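Long-range contacts in imelysin (Bacteroides ovatus ATCC 8483, PDB 3OYV), which is an imelysin-like protein, probably of the outer membrane and metal-binding, implicated in bacterial iron uptake: residues N147-V152 / N227-Q232; A69-C74 / N221-L226. All coordinates share one frame; numbering follows the deposited sequence.

Contact 1. Residues N147-V152 / N227-Q232; sequences NSLSTV and NPVVTQ
Val229 sets one methyl against Leu149 and the other against Val152. Its chi1 of 171° sends CG1, anti to the backbone N, to Leu149 CD2 at 3.8 Å, the two side chains crossing at about a right angle, and CG2 to Val152 CG2 at 3.7 Å, where it also packs over the carbonyl carbon of Ser148. With an alanine here both methyls are gone, which would probably leave Leu149 and Val152 without this partner and open a gap beside the first helical turn. On the neighbouring flank Asn147 brings its amide to the CB edge of the Pro228 ring, ND2 3.5 Å from CB, the two again crossing at about a right angle. Gln232 brings its CG within 3.3 Å of Asn147 O; the chain bends at chi2 (67°), and NE2 is hydrogen-bonded to Gly138 O. No direct hydrogen bond joins the segments; water 1 lies 2.8 Å from both Asn147 O and Val229 O. Ser148 OG accepts from Thr151 N (3.1 Å, 160°) and is also bonded to Asn145 O. Ser148 is thus the N-cap of helix 149-156, whose first turn packs against long helix 223-261 in a mainly helical fold.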
# COMPACT_ATOMS: atom_id res chain seq x y z
N ASN A 147 5.16 24.72 -1.04
CA ASN A 147 6.43 24.06 -0.74
C ASN A 147 6.38 22.62 -1.24
O ASN A 147 6.25 21.68 -0.52
CB ASN A 147 6.72 24.14 0.75
CG ASN A 147 7.01 25.55 1.20
OD1 ASN A 147 6.30 26.09 2.05
ND2 ASN A 147 8.00 26.14 0.63
N SER A 148 6.48 22.46 -2.54
CA SER A 148 6.42 21.14 -3.19
C SER A 148 7.42 21.08 -4.32
O SER A 148 7.80 22.12 -4.87
CB SER A 148 5.02 20.88 -3.72
OG SER A 148 4.68 21.76 -4.80
N LEU A 149 7.78 19.86 -4.71
CA LEU A 149 8.60 19.66 -5.88
C LEU A 149 7.91 20.28 -7.07
O LEU A 149 8.57 20.90 -7.90
CB LEU A 149 8.86 18.18 -6.14
CG LEU A 149 9.86 17.45 -5.25
CD1 LEU A 149 9.90 15.96 -5.62
CD2 LEU A 149 11.24 18.11 -5.37
N SER A 150 6.60 20.09 -7.20
CA SER A 150 5.88 20.66 -8.35
C SER A 150 6.08 22.17 -8.46
O SER A 150 6.37 22.67 -9.55
CB SER A 150 4.41 20.34 -8.28
OG SER A 150 3.68 20.82 -9.41
N THR A 151 5.98 22.89 -7.34
CA THR A 151 6.16 24.34 -7.40
C THR A 151 7.57 24.72 -7.78
O THR A 151 7.77 25.64 -8.58
CB THR A 151 5.71 24.97 -6.08
OG1 THR A 151 4.30 24.75 -5.93
CG2 THR A 151 6.00 26.49 -6.00
N VAL A 152 8.56 24.01 -7.24
CA VAL A 152 9.96 24.26 -7.58
C VAL A 152 10.23 24.02 -9.07
O VAL A 152 10.86 24.85 -9.74
CB VAL A 152 10.92 23.42 -6.72
CG1 VAL A 152 12.35 23.51 -7.21
CG2 VAL A 152 10.84 23.82 -5.23
N ASN A 227 15.13 22.17 1.33
CA ASN A 227 14.71 21.95 2.71
C ASN A 227 13.20 22.11 2.91
O ASN A 227 12.59 21.27 3.56
CB ASN A 227 15.44 22.85 3.69
CG ASN A 227 16.83 22.36 4.06
OD1 ASN A 227 17.30 21.33 3.59
ND2 ASN A 227 17.51 23.12 4.94
N PRO A 228 12.59 23.21 2.42
CA PRO A 228 11.16 23.36 2.67
C PRO A 228 10.33 22.29 1.98
O PRO A 228 9.24 21.96 2.44
CB PRO A 228 10.83 24.77 2.18
CG PRO A 228 12.00 25.28 1.57
CD PRO A 228 13.20 24.44 1.89
N VAL A 229 10.83 21.80 0.85
CA VAL A 229 10.16 20.72 0.13
C VAL A 229 10.18 19.45 1.03
O VAL A 229 9.16 18.77 1.19
CB VAL A 229 10.81 20.46 -1.23
CG1 VAL A 229 10.22 19.18 -1.86
CG2 VAL A 229 10.65 21.69 -2.16
N VAL A 230 11.35 19.13 1.59
CA VAL A 230 11.49 17.94 2.46
C VAL A 230 10.60 18.07 3.70
O VAL A 230 9.89 17.13 4.08
CB VAL A 230 12.93 17.65 2.81
CG1 VAL A 230 13.03 16.48 3.78
CG2 VAL A 230 13.77 17.39 1.53
N THR A 231 10.60 19.23 4.32
CA THR A 231 9.86 19.45 5.54
C THR A 231 8.38 19.29 5.29
O THR A 231 7.67 18.60 6.05
CB THR A 231 10.24 20.81 6.14
OG1 THR A 231 11.59 20.74 6.55
CG2 THR A 231 9.32 21.20 7.31
N GLN A 232 7.89 19.92 4.22
CA GLN A 232 6.47 19.81 3.85
C GLN A 232 6.06 18.38 3.52
O GLN A 232 4.98 17.91 3.90
CB GLN A 232 6.10 20.76 2.70
CG GLN A 232 4.71 20.69 2.17
CD GLN A 232 3.64 21.14 3.11
OE1 GLN A 232 3.90 21.76 4.15
NE2 GLN A 232 2.41 20.87 2.74
O HOH W 1 6.77 18.92 -0.35

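Contact 2. Residues A69-C74 / N221-L226; sequences ASALSC and NTDAVL
Asp223 supplies the one direct hydrogen bond between the segments: Ala71 N donates to Asp223 OD1 at 2.9 Å. The bond is nearly straight (166°), yet the N-H comes from above the carboxylate, 36° out of its plane. With chi1 at -74°, the carboxylate sits beside its own backbone N, which turns OD1 toward the start of the other helix.

Water extends this polar link. Water 2 accepts from Leu72 N and donates to both Asn221 O and Asp223 OD1, the last at 2.7 Å, so OD1 accepts one bond from Ala71 N and one from the water, which links it to Leu72 N.

Capping holds both helix starts. Ser70 OG accepts from Ser73 N at 2.9 Å, and Thr222 OG1 accepts from Val225 N at 3.1 Å, each acting as the N-cap of its helix.

Apolar packing lies beside the polar groups. Ala71 CB meets Leu226 CB at 3.6 Å, and Leu226 CD1 approaches Leu72 CA at 3.9 Å. Leu72 CD1 rests on Asn221 CB at 3.9 Å, while the Asn221 amide is tied by ND2 to Asn216. Ile213 of helix 189-214 touches both leucines.

Because OD1 receives a first-turn N-H of helix 71-102, the positive end of that helix dipole would probably favour the charged carboxylate, and the water brings a second N-H of the same turn into the network.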
# COMPACT_ATOMS: atom_id res chain seq x y z
N ALA A 69 22.51 13.19 3.90
CA ALA A 69 23.40 14.26 4.31
C ALA A 69 23.06 15.62 3.70
O ALA A 69 23.75 16.61 3.99
CB ALA A 69 24.85 13.88 3.93
N SER A 70 22.01 15.65 2.87
CA SER A 70 21.61 16.87 2.19
C SER A 70 20.15 16.77 1.85
O SER A 70 19.59 15.67 1.77
CB SER A 70 22.43 17.07 0.90
OG SER A 70 22.11 16.09 -0.07
N ALA A 71 19.53 17.91 1.58
CA ALA A 71 18.16 17.88 1.08
C ALA A 71 18.09 17.22 -0.29
O ALA A 71 17.12 16.54 -0.60
CB ALA A 71 17.55 19.31 1.05
N LEU A 72 19.12 17.42 -1.13
CA LEU A 72 19.18 16.74 -2.41
C LEU A 72 19.10 15.23 -2.24
O LEU A 72 18.36 14.58 -2.97
CB LEU A 72 20.43 17.12 -3.20
CG LEU A 72 20.65 16.38 -4.51
CD1 LEU A 72 19.47 16.59 -5.44
CD2 LEU A 72 21.96 16.78 -5.18
N SER A 73 19.86 14.67 -1.30
CA SER A 73 19.82 13.22 -1.05
C SER A 73 18.40 12.75 -0.68
O SER A 73 17.90 11.73 -1.18
CB SER A 73 20.78 12.88 0.08
OG SER A 73 20.83 11.49 0.30
N CYS A 74 17.75 13.53 0.18
CA CYS A 74 16.37 13.22 0.55
C CYS A 74 15.48 13.23 -0.69
O CYS A 74 14.66 12.33 -0.89
CB CYS A 74 15.80 14.26 1.52
SG CYS A 74 16.59 14.28 3.11
N ASN A 221 18.91 22.55 -6.31
CA ASN A 221 19.28 21.42 -5.46
C ASN A 221 20.01 21.76 -4.17
O ASN A 221 20.51 20.87 -3.50
CB ASN A 221 19.98 20.34 -6.25
CG ASN A 221 21.34 20.75 -6.76
OD1 ASN A 221 21.94 21.75 -6.30
ND2 ASN A 221 21.85 19.97 -7.71
N THR A 222 20.05 23.04 -3.84
CA THR A 222 20.59 23.49 -2.57
C THR A 222 19.66 23.14 -1.42
O THR A 222 18.46 22.99 -1.62
CB THR A 222 20.82 25.01 -2.59
OG1 THR A 222 19.56 25.67 -2.79
CG2 THR A 222 21.86 25.43 -3.69
N ASP A 223 20.20 23.09 -0.22
CA ASP A 223 19.33 23.00 0.97
C ASP A 223 18.38 24.20 1.05
O ASP A 223 17.22 24.06 1.48
CB ASP A 223 20.15 22.88 2.25
CG ASP A 223 20.78 21.51 2.45
OD1 ASP A 223 20.64 20.61 1.61
OD2 ASP A 223 21.43 21.33 3.52
N ALA A 224 18.81 25.39 0.63
CA ALA A 224 17.91 26.53 0.70
C ALA A 224 16.65 26.30 -0.14
O ALA A 224 15.54 26.65 0.25
CB ALA A 224 18.61 27.83 0.24
N VAL A 225 16.82 25.72 -1.31
CA VAL A 225 15.67 25.42 -2.14
C VAL A 225 14.90 24.19 -1.66
O VAL A 225 13.68 24.21 -1.60
CB VAL A 225 16.05 25.26 -3.62
CG1 VAL A 225 14.87 24.77 -4.44
CG2 VAL A 225 16.57 26.63 -4.16
N LEU A 226 15.60 23.12 -1.30
CA LEU A 226 14.93 21.84 -1.09
C LEU A 226 14.52 21.52 0.35
O LEU A 226 13.62 20.71 0.56
CB LEU A 226 15.75 20.70 -1.70
CG LEU A 226 15.87 20.70 -3.24
CD1 LEU A 226 16.73 19.51 -3.67
CD2 LEU A 226 14.53 20.66 -3.92
O HOH W 2 20.94 19.76 -0.95

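Helix 223-261 serves both contacts, whose centres are about 10 Å apart on the same side of the chain's centre: contact 2 takes its first turn with the residues leading into it, contact 1 the turn that follows. They meet directly where Asn227 OD1 comes 3.3 Å from Ala71 CB and Val230 CG2 3.7 Å from Cys74 CB. Both are partly buried and peripheral, centred about 23 Å (contact 1) and about 27 Å (contact 2) from the chain's centre. Their buried areas are almost equal, at 272 and 274 Å². Both have apolar packing and a bridging water, but only contact 2 adds a direct hydrogen bond, between a carboxylate and a helix start.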